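Local coordinates for bumblebee peptidoglycan recognition protein SA (Bombus, PDB 5XZ4) that probably recognises bacterial peptidoglycan in insect innate immunity, binding Dap-type peptidoglycan in preference to Lys-type, at residues S59-M62 against G66-D69; T39-C44 against I51-N56; R86-E91 against G135-D140; I96-K101 against K147-T152. All blocks are in the same frame, centred on the assembly; numbering follows the deposited sequence.

Contact 1 (S59-M62 against G66-D69)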
loop_
_atom_site.group_PDB
_atom_site.type_symbol
_atom_site.label_atom_id
_atom_site.label_comp_id
_atom_site.label_asym_id
_atom_site.label_seq_id
_atom_site.Cartn_x
_atom_site.Cartn_y
_atom_site.Cartn_z
ATOM N N SER A 59 -4.177 -14.738 1.241
ATOM C CA SER A 59 -5.025 -15.914 1.458
ATOM C C SER A 59 -6.408 -15.467 1.996
ATOM O O SER A 59 -7.448 -15.942 1.508
ATOM C CB SER A 59 -4.319 -16.820 2.451
ATOM O OG SER A 59 -5.105 -17.983 2.719
ATOM N N TYR A 60 -6.412 -14.576 2.986
ATOM C CA TYR A 60 -7.671 -14.105 3.570
ATOM C C TYR A 60 -8.523 -13.318 2.545
ATOM O O TYR A 60 -9.722 -13.551 2.380
ATOM C CB TYR A 60 -7.369 -13.319 4.849
ATOM C CG TYR A 60 -8.628 -12.881 5.576
ATOM C CD1 TYR A 60 -9.437 -13.804 6.279
ATOM C CD2 TYR A 60 -9.016 -11.530 5.550
ATOM C CE1 TYR A 60 -10.604 -13.378 6.903
ATOM C CE2 TYR A 60 -10.173 -11.117 6.203
ATOM C CZ TYR A 60 -10.960 -12.034 6.879
ATOM O OH TYR A 60 -12.117 -11.627 7.512
ATOM N N HIS A 61 -7.857 -12.438 1.813
ATOM C CA HIS A 61 -8.573 -11.644 0.811
ATOM C C HIS A 61 -9.184 -12.494 -0.298
ATOM O O HIS A 61 -10.332 -12.269 -0.706
ATOM C CB HIS A 61 -7.645 -10.561 0.221
ATOM C CG HIS A 61 -7.358 -9.430 1.160
ATOM N ND1 HIS A 61 -6.638 -8.303 0.793
ATOM C CD2 HIS A 61 -7.756 -9.220 2.444
ATOM C CE1 HIS A 61 -6.561 -7.486 1.826
ATOM N NE2 HIS A 61 -7.237 -8.010 2.842
ATOM N N MET A 62 -8.407 -13.454 -0.814
ATOM C CA MET A 62 -8.894 -14.292 -1.908
ATOM C C MET A 62 -9.898 -15.358 -1.444
ATOM O O MET A 62 -10.946 -15.530 -2.062
ATOM C CB MET A 62 -7.726 -14.914 -2.672
ATOM C CG MET A 62 -6.926 -13.834 -3.420
ATOM S SD MET A 62 -5.530 -14.449 -4.400
ATOM C CE MET A 62 -6.407 -15.294 -5.697
ATOM N N GLY A 66 -13.236 -13.320 -1.090
ATOM C CA GLY A 66 -13.569 -13.673 -2.466
ATOM C C GLY A 66 -13.000 -12.738 -3.527
ATOM O O GLY A 66 -13.509 -12.698 -4.659
ATOM N N TRP A 67 -11.944 -11.998 -3.171
ATOM C CA TRP A 67 -11.355 -11.010 -4.089
ATOM C C TRP A 67 -10.409 -11.649 -5.102
ATOM O O TRP A 67 -9.923 -12.783 -4.913
ATOM C CB TRP A 67 -10.643 -9.936 -3.279
ATOM C CG TRP A 67 -11.554 -9.094 -2.401
ATOM C CD1 TRP A 67 -12.934 -9.029 -2.429
ATOM C CD2 TRP A 67 -11.136 -8.181 -1.377
ATOM N NE1 TRP A 67 -13.389 -8.143 -1.470
ATOM C CE2 TRP A 67 -12.305 -7.603 -0.820
ATOM C CE3 TRP A 67 -9.886 -7.793 -0.877
ATOM C CZ2 TRP A 67 -12.248 -6.645 0.205
ATOM C CZ3 TRP A 67 -9.835 -6.885 0.173
ATOM C CH2 TRP A 67 -11.015 -6.302 0.684
ATOM N N ASP A 68 -10.112 -10.916 -6.169
ATOM C CA ASP A 68 -9.274 -11.460 -7.250
ATOM C C ASP A 68 -7.788 -11.573 -6.893
ATOM O O ASP A 68 -7.028 -12.268 -7.583
ATOM C CB ASP A 68 -9.375 -10.555 -8.497
ATOM C CG ASP A 68 -10.752 -10.481 -9.059
ATOM O OD1 ASP A 68 -11.407 -11.520 -9.131
ATOM O OD2 ASP A 68 -11.154 -9.360 -9.468
ATOM N N ASP A 69 -7.383 -10.871 -5.839
ATOM C CA ASP A 69 -5.985 -10.772 -5.390
ATOM C C ASP A 69 -6.001 -10.076 -4.043
ATOM O O ASP A 69 -7.074 -9.552 -3.621
ATOM C CB ASP A 69 -5.099 -9.985 -6.390
ATOM C CG ASP A 69 -3.594 -10.194 -6.180
ATOM O OD1 ASP A 69 -3.162 -10.977 -5.297
ATOM O OD2 ASP A 69 -2.821 -9.551 -6.952
HETATM O O HOH W 1 -10.891 -15.337 -4.985
#
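H61 and W67 meet through both backbone and rings. The backbone bond runs from W67 N to H61 O, at 3.0 Å and nearly straight (165°). It ties the end of the helix to the chain six residues on. G66, with positive phi, makes the turn between them and brings its CA within 3.2 Å of M62 O. Water 1 bridges the helix end and the following loop, donating to M62 O and W67 O.

The rings form a T-shaped pair. The six-membered edge of W67, led by CZ3, stands over the centre of one H61 face. The ring centroids are 4.7 Å apart and the planes meet at 60°. H61 ND1 is held by G71 N, which should help to fix the imidazole under the indole.

M62 packs on backbone: CG is 3.5 Å from W67 O, a chi3 bend (70°) takes CE to D68 O, and CG and SD adjoin D69 CA.

In other PGRPs a Gly-Trp pair at the equivalent place is linked to Dap-type binding, consistent with a role for G66 and W67 here. The contact closes the C-terminal end of helix 47-64 and leads into strand 74-76. R13 reaches D69 from helix 13-16.

Contact 2 (T39-C44 against I51-N56)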
loop_
_atom_site.group_PDB
_atom_site.type_symbol
_atom_site.label_atom_id
_atom_site.label_comp_id
_atom_site.label_asym_id
_atom_site.label_seq_id
_atom_site.Cartn_x
_atom_site.Cartn_y
_atom_site.Cartn_z
ATOM N N THR A 39 -2.430 -2.407 7.717
ATOM C CA THR A 39 -3.088 -3.721 7.535
ATOM C C THR A 39 -3.870 -4.208 8.740
ATOM O O THR A 39 -4.714 -5.113 8.578
ATOM C CB THR A 39 -2.075 -4.802 7.162
ATOM O OG1 THR A 39 -1.145 -4.931 8.243
ATOM C CG2 THR A 39 -1.339 -4.452 5.824
ATOM N N VAL A 40 -3.547 -3.651 9.917
ATOM C CA VAL A 40 -4.070 -4.082 11.244
ATOM C C VAL A 40 -3.495 -5.440 11.665
ATOM O O VAL A 40 -3.836 -5.958 12.734
ATOM C CB VAL A 40 -5.631 -4.071 11.337
ATOM C CG1 VAL A 40 -6.154 -4.223 12.764
ATOM C CG2 VAL A 40 -6.179 -2.771 10.800
ATOM N N THR A 41 -2.607 -6.018 10.876
ATOM C CA THR A 41 -1.914 -7.244 11.272
ATOM C C THR A 41 -0.806 -6.910 12.270
ATOM O O THR A 41 -0.506 -5.747 12.554
ATOM C CB THR A 41 -1.313 -7.988 10.063
ATOM O OG1 THR A 41 -0.278 -7.190 9.453
ATOM C CG2 THR A 41 -2.360 -8.305 9.028
ATOM N N ALA A 42 -0.211 -7.947 12.853
ATOM C CA ALA A 42 1.060 -7.784 13.545
ATOM C C ALA A 42 2.127 -7.208 12.600
ATOM O O ALA A 42 2.055 -7.375 11.376
ATOM C CB ALA A 42 1.518 -9.127 14.090
ATOM N N GLU A 43 3.104 -6.519 13.187
ATOM C CA GLU A 43 4.300 -6.090 12.439
ATOM C C GLU A 43 5.215 -7.271 12.061
ATOM O O GLU A 43 5.110 -8.378 12.619
ATOM C CB GLU A 43 5.074 -5.048 13.253
ATOM C CG GLU A 43 4.270 -3.767 13.461
ATOM C CD GLU A 43 5.008 -2.715 14.250
ATOM O OE1 GLU A 43 4.447 -2.211 15.237
ATOM O OE2 GLU A 43 6.163 -2.382 13.873
ATOM N N CYS A 44 6.093 -7.046 11.094
ATOM C CA CYS A 44 7.060 -8.050 10.655
ATOM C C CYS A 44 8.413 -7.369 10.532
ATOM O O CYS A 44 8.477 -6.202 10.146
ATOM C CB CYS A 44 6.611 -8.659 9.315
ATOM S SG CYS A 44 6.449 -7.495 7.904
ATOM N N ILE A 51 7.204 -11.831 4.159
ATOM C CA ILE A 51 6.654 -12.719 3.140
ATOM C C ILE A 51 5.444 -13.475 3.709
ATOM O O ILE A 51 4.414 -13.584 3.045
ATOM C CB ILE A 51 7.738 -13.715 2.594
ATOM C CG1 ILE A 51 8.729 -12.944 1.690
ATOM C CG2 ILE A 51 7.103 -14.934 1.890
ATOM C CD1 ILE A 51 9.971 -13.737 1.308
ATOM N N ALA A 52 5.599 -14.011 4.926
ATOM C CA ALA A 52 4.497 -14.754 5.552
ATOM C C ALA A 52 3.270 -13.878 5.767
ATOM O O ALA A 52 2.128 -14.315 5.549
ATOM C CB ALA A 52 4.942 -15.376 6.869
ATOM N N GLN A 53 3.489 -12.633 6.208
ATOM C CA GLN A 53 2.345 -11.746 6.388
ATOM C C GLN A 53 1.638 -11.465 5.081
ATOM O O GLN A 53 0.408 -11.486 5.019
ATOM C CB GLN A 53 2.728 -10.429 7.067
ATOM C CG GLN A 53 2.799 -10.463 8.572
ATOM C CD GLN A 53 1.421 -10.575 9.223
ATOM O OE1 GLN A 53 0.382 -10.610 8.558
ATOM N NE2 GLN A 53 1.419 -10.587 10.509
ATOM N N ALA A 54 2.414 -11.140 4.034
ATOM C CA ALA A 54 1.828 -10.877 2.718
ATOM C C ALA A 54 0.989 -12.055 2.210
ATOM O O ALA A 54 -0.149 -11.898 1.795
ATOM C CB ALA A 54 2.939 -10.511 1.734
ATOM N N GLU A 55 1.570 -13.253 2.319
ATOM C CA GLU A 55 0.879 -14.471 1.886
ATOM C C GLU A 55 -0.441 -14.700 2.671
ATOM O O GLU A 55 -1.448 -15.076 2.069
ATOM C CB GLU A 55 1.837 -15.681 2.007
ATOM C CG GLU A 55 1.188 -17.078 2.004
ATOM C CD GLU A 55 0.330 -17.407 0.788
ATOM O OE1 GLU A 55 0.518 -16.786 -0.297
ATOM O OE2 GLU A 55 -0.570 -18.302 0.940
ATOM N N ASN A 56 -0.413 -14.479 3.983
ATOM C CA ASN A 56 -1.634 -14.647 4.776
ATOM C C ASN A 56 -2.718 -13.582 4.594
ATOM O O ASN A 56 -3.907 -13.916 4.631
ATOM C CB ASN A 56 -1.251 -14.913 6.202
ATOM C CG ASN A 56 -0.797 -16.362 6.366
ATOM O OD1 ASN A 56 -1.633 -17.261 6.516
ATOM N ND2 ASN A 56 0.495 -16.606 6.160
HETATM O O HOH W 2 4.311 -10.940 11.730
#
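The amide of Q53 lies flat beneath T41 and A42, which cover the same face. T41 OG1 stands over the amide near Q53 OE1, at 3.6 Å, and T41 CB comes in obliquely, 3.5 Å from the same oxygen. The carbonyl of A42 stands above the other end, where A42 O is 3.4 Å from Q53 NE2. The angle there is too poor for a hydrogen bond. At that nitrogen end, water 2 accepts from Q53 NE2 at 3.2 Å and donates to E43 O. The loop and the helix are thus joined by a water as well as by van der Waals packing of the amide.

Q53 reaches the loop because its chain bends at chi2 (-71°), which turns the amide along the backbone of T41 and A42. The T41 side chain runs past it in the reverse direction. The T41 hydroxyl is drawn back into its own loop: T41 OG1 is 2.7 Å from T39 OG1, a hydrogen bond in which either could donate. T39 OG1 also receives G109 N. Farther along, the Q53 stem passes C44, with Q53 CG 4.3 Å from C44 CB.

Replacing Q53 with an alanine would probably leave water 2 without its helix partner and open a gap under T41.

The disulfide from C44 to C50 provides the covalent link between this loop and helix 47-64. Around it the chemistry is mild. The glutamine lends bulk, so the direct touch is mainly van der Waals, and the polar link is carried by water 2.

Contact 3 (R86-E91 against G135-D140). With SO4 (sulfate ion), chain D.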
loop_
_atom_site.group_PDB
_atom_site.type_symbol
_atom_site.label_atom_id
_atom_site.label_comp_id
_atom_site.label_asym_id
_atom_site.label_seq_id
_atom_site.Cartn_x
_atom_site.Cartn_y
_atom_site.Cartn_z
ATOM N N ARG A 86 -1.211 -5.958 -6.046
ATOM C CA ARG A 86 -1.780 -5.704 -7.369
ATOM C C ARG A 86 -0.856 -4.836 -8.265
ATOM O O ARG A 86 -1.039 -4.844 -9.491
ATOM C CB ARG A 86 -3.154 -5.060 -7.251
ATOM C CG ARG A 86 -4.188 -5.999 -6.663
ATOM C CD ARG A 86 -5.528 -5.322 -6.430
ATOM N NE ARG A 86 -6.468 -6.275 -5.801
ATOM C CZ ARG A 86 -7.728 -6.492 -6.179
ATOM N NH1 ARG A 86 -8.327 -5.796 -7.155
ATOM N NH2 ARG A 86 -8.423 -7.440 -5.537
ATOM N N GLY A 87 0.091 -4.110 -7.655
ATOM C CA GLY A 87 1.128 -3.391 -8.386
ATOM C C GLY A 87 0.687 -2.030 -8.894
ATOM O O GLY A 87 -0.343 -1.489 -8.528
ATOM N N TRP A 88 1.506 -1.490 -9.790
ATOM C CA TRP A 88 1.276 -0.130 -10.286
ATOM C C TRP A 88 0.077 0.004 -11.204
ATOM O O TRP A 88 -0.428 1.109 -11.376
ATOM C CB TRP A 88 2.488 0.333 -11.099
ATOM C CG TRP A 88 3.728 0.632 -10.346
ATOM C CD1 TRP A 88 4.972 0.035 -10.535
ATOM C CD2 TRP A 88 3.927 1.682 -9.373
ATOM N NE1 TRP A 88 5.903 0.641 -9.708
ATOM C CE2 TRP A 88 5.299 1.634 -8.985
ATOM C CE3 TRP A 88 3.072 2.633 -8.758
ATOM C CZ2 TRP A 88 5.847 2.527 -8.042
ATOM C CZ3 TRP A 88 3.619 3.514 -7.812
ATOM C CH2 TRP A 88 5.002 3.432 -7.460
ATOM N N ASN A 89 -0.391 -1.082 -11.809
ATOM C CA ASN A 89 -1.227 -0.973 -13.010
ATOM C C ASN A 89 -2.660 -1.492 -12.908
ATOM O O ASN A 89 -3.415 -1.424 -13.883
ATOM C CB ASN A 89 -0.498 -1.596 -14.200
ATOM C CG ASN A 89 0.653 -0.730 -14.697
ATOM O OD1 ASN A 89 0.456 0.203 -15.485
ATOM N ND2 ASN A 89 1.849 -1.019 -14.226
ATOM N N ARG A 90 -3.024 -2.040 -11.750
ATOM C CA ARG A 90 -4.312 -2.735 -11.623
ATOM C C ARG A 90 -5.241 -2.091 -10.606
ATOM O O ARG A 90 -4.791 -1.588 -9.563
ATOM C CB ARG A 90 -4.082 -4.227 -11.308
ATOM C CG ARG A 90 -3.579 -4.978 -12.536
ATOM C CD ARG A 90 -3.035 -6.361 -12.231
ATOM N NE ARG A 90 -2.714 -7.090 -13.472
ATOM C CZ ARG A 90 -1.542 -7.050 -14.107
ATOM N NH1 ARG A 90 -0.537 -6.311 -13.653
ATOM N NH2 ARG A 90 -1.367 -7.771 -15.207
ATOM N N GLU A 91 -6.546 -2.132 -10.898
ATOM C CA GLU A 91 -7.576 -1.591 -10.010
ATOM C C GLU A 91 -7.486 -2.251 -8.636
ATOM O O GLU A 91 -7.241 -3.456 -8.506
ATOM C CB GLU A 91 -8.967 -1.766 -10.623
ATOM C CG GLU A 91 -9.237 -0.818 -11.796
ATOM C CD GLU A 91 -10.622 -0.975 -12.404
ATOM O OE1 GLU A 91 -11.444 -1.744 -11.860
ATOM O OE2 GLU A 91 -10.905 -0.300 -13.432
ATOM N N GLY A 135 7.217 8.266 -14.004
ATOM C CA GLY A 135 6.041 8.767 -14.711
ATOM C C GLY A 135 4.799 7.910 -14.529
ATOM O O GLY A 135 3.803 8.110 -15.213
ATOM N N ILE A 136 4.864 6.950 -13.604
ATOM C CA ILE A 136 3.715 6.104 -13.252
ATOM C C ILE A 136 2.698 6.897 -12.414
ATOM O O ILE A 136 1.483 6.729 -12.565
ATOM C CB ILE A 136 4.180 4.848 -12.471
ATOM C CG1 ILE A 136 5.181 4.015 -13.296
ATOM C CG2 ILE A 136 2.978 4.006 -12.031
ATOM C CD1 ILE A 136 6.005 3.049 -12.474
ATOM N N LEU A 137 3.208 7.731 -11.507
ATOM C CA LEU A 137 2.375 8.634 -10.694
ATOM C C LEU A 137 2.466 10.022 -11.281
ATOM O O LEU A 137 3.517 10.395 -11.780
ATOM C CB LEU A 137 2.870 8.658 -9.235
ATOM C CG LEU A 137 2.832 7.314 -8.493
ATOM C CD1 LEU A 137 3.389 7.500 -7.087
ATOM C CD2 LEU A 137 1.409 6.753 -8.411
ATOM N N ARG A 138 1.386 10.780 -11.206
ATOM C CA ARG A 138 1.412 12.188 -11.693
ATOM C C ARG A 138 2.435 12.992 -10.885
ATOM O O ARG A 138 2.680 12.714 -9.699
ATOM C CB ARG A 138 0.031 12.808 -11.532
ATOM C CG ARG A 138 -0.991 12.299 -12.537
ATOM C CD ARG A 138 -2.331 13.000 -12.390
ATOM N NE ARG A 138 -2.245 14.426 -12.666
ATOM C CZ ARG A 138 -2.662 15.032 -13.780
ATOM N NH1 ARG A 138 -2.524 16.346 -13.885
ATOM N NH2 ARG A 138 -3.222 14.354 -14.781
ATOM N N GLU A 139 3.028 14.000 -11.530
ATOM C CA GLU A 139 3.984 14.903 -10.863
ATOM C C GLU A 139 3.351 15.606 -9.646
ATOM O O GLU A 139 4.029 15.869 -8.647
ATOM C CB GLU A 139 4.528 15.948 -11.855
ATOM C CG GLU A 139 5.239 15.370 -13.073
ATOM C CD GLU A 139 6.697 15.035 -12.814
ATOM O OE1 GLU A 139 7.451 15.920 -12.350
ATOM O OE2 GLU A 139 7.090 13.889 -13.105
ATOM N N ASP A 140 2.050 15.878 -9.748
ATOM C CA ASP A 140 1.273 16.509 -8.695
ATOM C C ASP A 140 0.495 15.486 -7.854
ATOM O O ASP A 140 -0.596 15.786 -7.356
ATOM C CB ASP A 140 0.328 17.584 -9.290
ATOM C CG ASP A 140 -0.662 17.022 -10.319
ATOM O OD1 ASP A 140 -0.658 15.805 -10.594
ATOM O OD2 ASP A 140 -1.457 17.827 -10.864
HETATM S S SO4 D . -4.488 -9.568 -15.969
HETATM O O1 SO4 D . -4.244 -11.000 -15.657
HETATM O O2 SO4 D . -3.325 -9.009 -16.689
HETATM O O3 SO4 D . -5.628 -9.458 -16.902
HETATM O O4 SO4 D . -4.739 -8.786 -14.723
#
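Beside the apolar meeting of W88 with I136 and L137, the shortest polar bond is made by R90, whose NH2 gives a 2.8 Å hydrogen bond to sulfate O2. R90 NE donates to O4 of the same ion, almost straight at 176°. The sulfate sits at the edge of the guanidinium, held by two parallel N-H groups. S23, I24 and Y26 complete its site. The ion probably came from the crystallisation liquor. R86 NH1 donates to E91 O at 2.9 Å.

Across the contact all is hydrocarbon. I136 CD1 stands over the five-membered ring of W88, 3.6 Å from its centroid and 8° off the normal, a clear CH-pi contact. I136 CG2 lies above the rim beside CD2, 3.6 Å from W88 CE3. Chi1 of -59° sets CG1 beside the backbone N and CG2 opposite it, so both CD1 and CG2 reach the indole. L137 meets the far corner, with its CG 3.9 Å from W88 CZ3.

F74 packs edge-to-face with the same tryptophan. The join between the 86-91 loop and the turn after helix 118-134 thus rests on apolar burial, while the arginines serve their own segment, the sulfate or, for R86, also D69 O and I70 O.

Contact 4 (I96-K101 against K147-T152). With SO4 (sulfate ion), chain C.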
loop_
_atom_site.group_PDB
_atom_site.type_symbol
_atom_site.label_atom_id
_atom_site.label_comp_id
_atom_site.label_asym_id
_atom_site.label_seq_id
_atom_site.Cartn_x
_atom_site.Cartn_y
_atom_site.Cartn_z
ATOM N N ILE A 96 -12.694 2.081 -1.247
ATOM C CA ILE A 96 -13.953 2.250 -1.990
ATOM C C ILE A 96 -14.055 3.709 -2.471
ATOM O O ILE A 96 -13.759 4.642 -1.720
ATOM C CB ILE A 96 -15.205 1.800 -1.170
ATOM C CG1 ILE A 96 -15.157 0.271 -0.972
ATOM C CG2 ILE A 96 -16.516 2.232 -1.846
ATOM C CD1 ILE A 96 -16.244 -0.334 -0.087
ATOM N N GLY A 97 -14.381 3.871 -3.751
ATOM C CA GLY A 97 -14.452 5.189 -4.374
ATOM C C GLY A 97 -13.168 5.661 -5.033
ATOM O O GLY A 97 -13.200 6.623 -5.789
ATOM N N TYR A 98 -12.042 4.999 -4.732
ATOM C CA TYR A 98 -10.709 5.385 -5.222
ATOM C C TYR A 98 -9.945 4.238 -5.866
ATOM O O TYR A 98 -8.813 4.447 -6.322
ATOM C CB TYR A 98 -9.858 5.989 -4.096
ATOM C CG TYR A 98 -10.340 7.382 -3.747
ATOM C CD1 TYR A 98 -11.512 7.572 -2.981
ATOM C CD2 TYR A 98 -9.660 8.518 -4.225
ATOM C CE1 TYR A 98 -11.995 8.861 -2.705
ATOM C CE2 TYR A 98 -10.138 9.814 -3.947
ATOM C CZ TYR A 98 -11.291 9.971 -3.183
ATOM O OH TYR A 98 -11.778 11.247 -2.893
ATOM N N ASN A 99 -10.543 3.051 -5.952
ATOM C CA ASN A 99 -9.844 1.867 -6.504
ATOM C C ASN A 99 -9.436 1.983 -7.973
ATOM O O ASN A 99 -8.509 1.297 -8.412
ATOM C CB ASN A 99 -10.663 0.591 -6.268
ATOM C CG ASN A 99 -10.619 0.133 -4.823
ATOM O OD1 ASN A 99 -9.559 0.117 -4.188
ATOM N ND2 ASN A 99 -11.777 -0.278 -4.299
ATOM N N LYS A 100 -10.091 2.888 -8.714
ATOM C CA LYS A 100 -9.772 3.111 -10.130
ATOM C C LYS A 100 -8.874 4.334 -10.382
ATOM O O LYS A 100 -8.531 4.639 -11.548
ATOM C CB LYS A 100 -11.063 3.192 -10.970
ATOM C CG LYS A 100 -11.969 1.979 -10.849
ATOM C CD LYS A 100 -13.032 1.987 -11.936
ATOM C CE LYS A 100 -14.400 1.574 -11.422
ATOM N NZ LYS A 100 -14.469 0.208 -10.857
ATOM N N LYS A 101 -8.488 5.034 -9.323
ATOM C CA LYS A 101 -7.736 6.275 -9.485
ATOM C C LYS A 101 -6.615 6.460 -8.477
ATOM O O LYS A 101 -6.158 7.573 -8.220
ATOM C CB LYS A 101 -8.676 7.497 -9.586
ATOM C CG LYS A 101 -9.635 7.687 -8.420
ATOM C CD LYS A 101 -10.441 8.971 -8.577
ATOM C CE LYS A 101 -11.449 9.098 -7.456
ATOM N NZ LYS A 101 -12.391 10.220 -7.711
ATOM N N LYS A 147 -8.619 7.125 5.908
ATOM C CA LYS A 147 -9.655 7.716 6.763
ATOM C C LYS A 147 -10.168 9.073 6.255
ATOM O O LYS A 147 -11.227 9.497 6.670
ATOM C CB LYS A 147 -9.166 7.864 8.218
ATOM C CG LYS A 147 -7.955 8.776 8.433
ATOM C CD LYS A 147 -7.446 8.747 9.874
ATOM C CE LYS A 147 -8.468 9.294 10.852
ATOM N NZ LYS A 147 -8.114 9.084 12.282
ATOM N N GLN A 148 -9.414 9.742 5.379
ATOM C CA GLN A 148 -9.823 11.048 4.831
ATOM C C GLN A 148 -10.935 10.917 3.799
ATOM O O GLN A 148 -11.658 11.893 3.558
ATOM C CB GLN A 148 -8.622 11.739 4.187
ATOM C CG GLN A 148 -7.566 12.141 5.183
ATOM C CD GLN A 148 -6.380 12.815 4.521
ATOM O OE1 GLN A 148 -5.270 12.294 4.528
ATOM N NE2 GLN A 148 -6.614 14.011 3.967
ATOM N N VAL A 149 -11.076 9.723 3.194
ATOM C CA VAL A 149 -12.044 9.493 2.104
ATOM C C VAL A 149 -13.020 8.323 2.283
ATOM O O VAL A 149 -13.905 8.142 1.447
ATOM C CB VAL A 149 -11.365 9.378 0.721
ATOM C CG1 VAL A 149 -10.738 10.713 0.341
ATOM C CG2 VAL A 149 -10.362 8.224 0.668
ATOM N N THR A 150 -12.806 7.511 3.317
ATOM C CA THR A 150 -13.700 6.396 3.628
ATOM C C THR A 150 -13.869 6.300 5.135
ATOM O O THR A 150 -13.027 6.780 5.905
ATOM C CB THR A 150 -13.125 5.041 3.133
ATOM O OG1 THR A 150 -11.805 4.848 3.666
ATOM C CG2 THR A 150 -13.102 4.944 1.613
ATOM N N ALA A 151 -14.955 5.641 5.555
ATOM C CA ALA A 151 -15.206 5.424 6.982
ATOM C C ALA A 151 -14.363 4.262 7.476
ATOM O O ALA A 151 -14.723 3.088 7.281
ATOM C CB ALA A 151 -16.690 5.182 7.250
ATOM N N THR A 152 -13.213 4.603 8.063
ATOM C CA THR A 152 -12.219 3.637 8.522
ATOM C C THR A 152 -11.283 4.331 9.506
ATOM O O THR A 152 -11.144 5.574 9.466
ATOM C CB THR A 152 -11.392 3.071 7.345
ATOM O OG1 THR A 152 -10.542 2.033 7.843
ATOM C CG2 THR A 152 -10.544 4.163 6.613
HETATM S S SO4 C . -14.494 1.552 -6.477
HETATM O O1 SO4 C . -13.979 0.162 -6.390
HETATM O O2 SO4 C . -13.432 2.559 -6.295
HETATM O O3 SO4 C . -15.161 1.788 -7.781
HETATM O O4 SO4 C . -15.509 1.723 -5.405
HETATM O O HOH W 3 -14.877 6.882 -0.784
#
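Y98 lays its ring under V149, whose CG2 stands over one face. This CH-pi contact is 4.2 Å from V149 CG2 to the ring centroid and 28° off the normal. The rest of V149 leans toward the phenol end: V149 CB is 3.5 Å from Y98 CE1, and V149 CG1 lies 3.4 Å from Y98 OH. K101 CE covers the opposite face, so the ring is sandwiched between a valine and a lysine stem. Y33 adds an edge-to-face partner.

Beside the ring, T150 CG2 touches I96 O at 3.4 Å. Chi1 of 55° puts T150 OG1 between the backbone N and the carbonyl carbon, where it bonds to A146 O, and leaves CG2 beside the backbone N, facing I96 O. Water 3 donates to both I96 O and V149 O, 2.7 Å from each, and links the two backbones where they do not meet directly.

With an alanine in place of Y98, V149 and the K101 stem would probably face a gap, and Y33 would lose its edge-to-face partner.

The 96-101 loop also holds a sulfate, probably from the crystallisation liquor. G97 N donates to O4 at 2.9 Å. N99 N reaches O2, and N99 ND2 reaches O1. K100 NZ lies nearby.

Y98 to K101 form a type I beta turn leading into strand 102-107. In the PGRP fold, the loop that carries this Gly-Tyr-Asn run after H94 and T95 borders the peptidoglycan-binding groove. The arrangement is consistent with that loop resting here on the one that follows strand 141-145.

Overall arrangement
From the N terminus, contact 2 comes first. It folds the loop after strand 31-38 back onto helix 47-64. Contact 1 follows in series and closes the turn at the other end of that helix, before strand 74-76. Both are short-range. Contacts 3 and 4 are long-range, and they cross: 86-91 and 96-101 pair in the same order with 135-140 and 147-152. They tie the long loop before strand 102-107 to the chain on both sides of strand 141-145, an outermost strand of the sheet. Contact 1 touches contact 3 where R86 meets D69, and contacts 3 and 4 touch through E91, K100 and N99. Contacts 2 and 3 lie on opposite sides of the chain's centre.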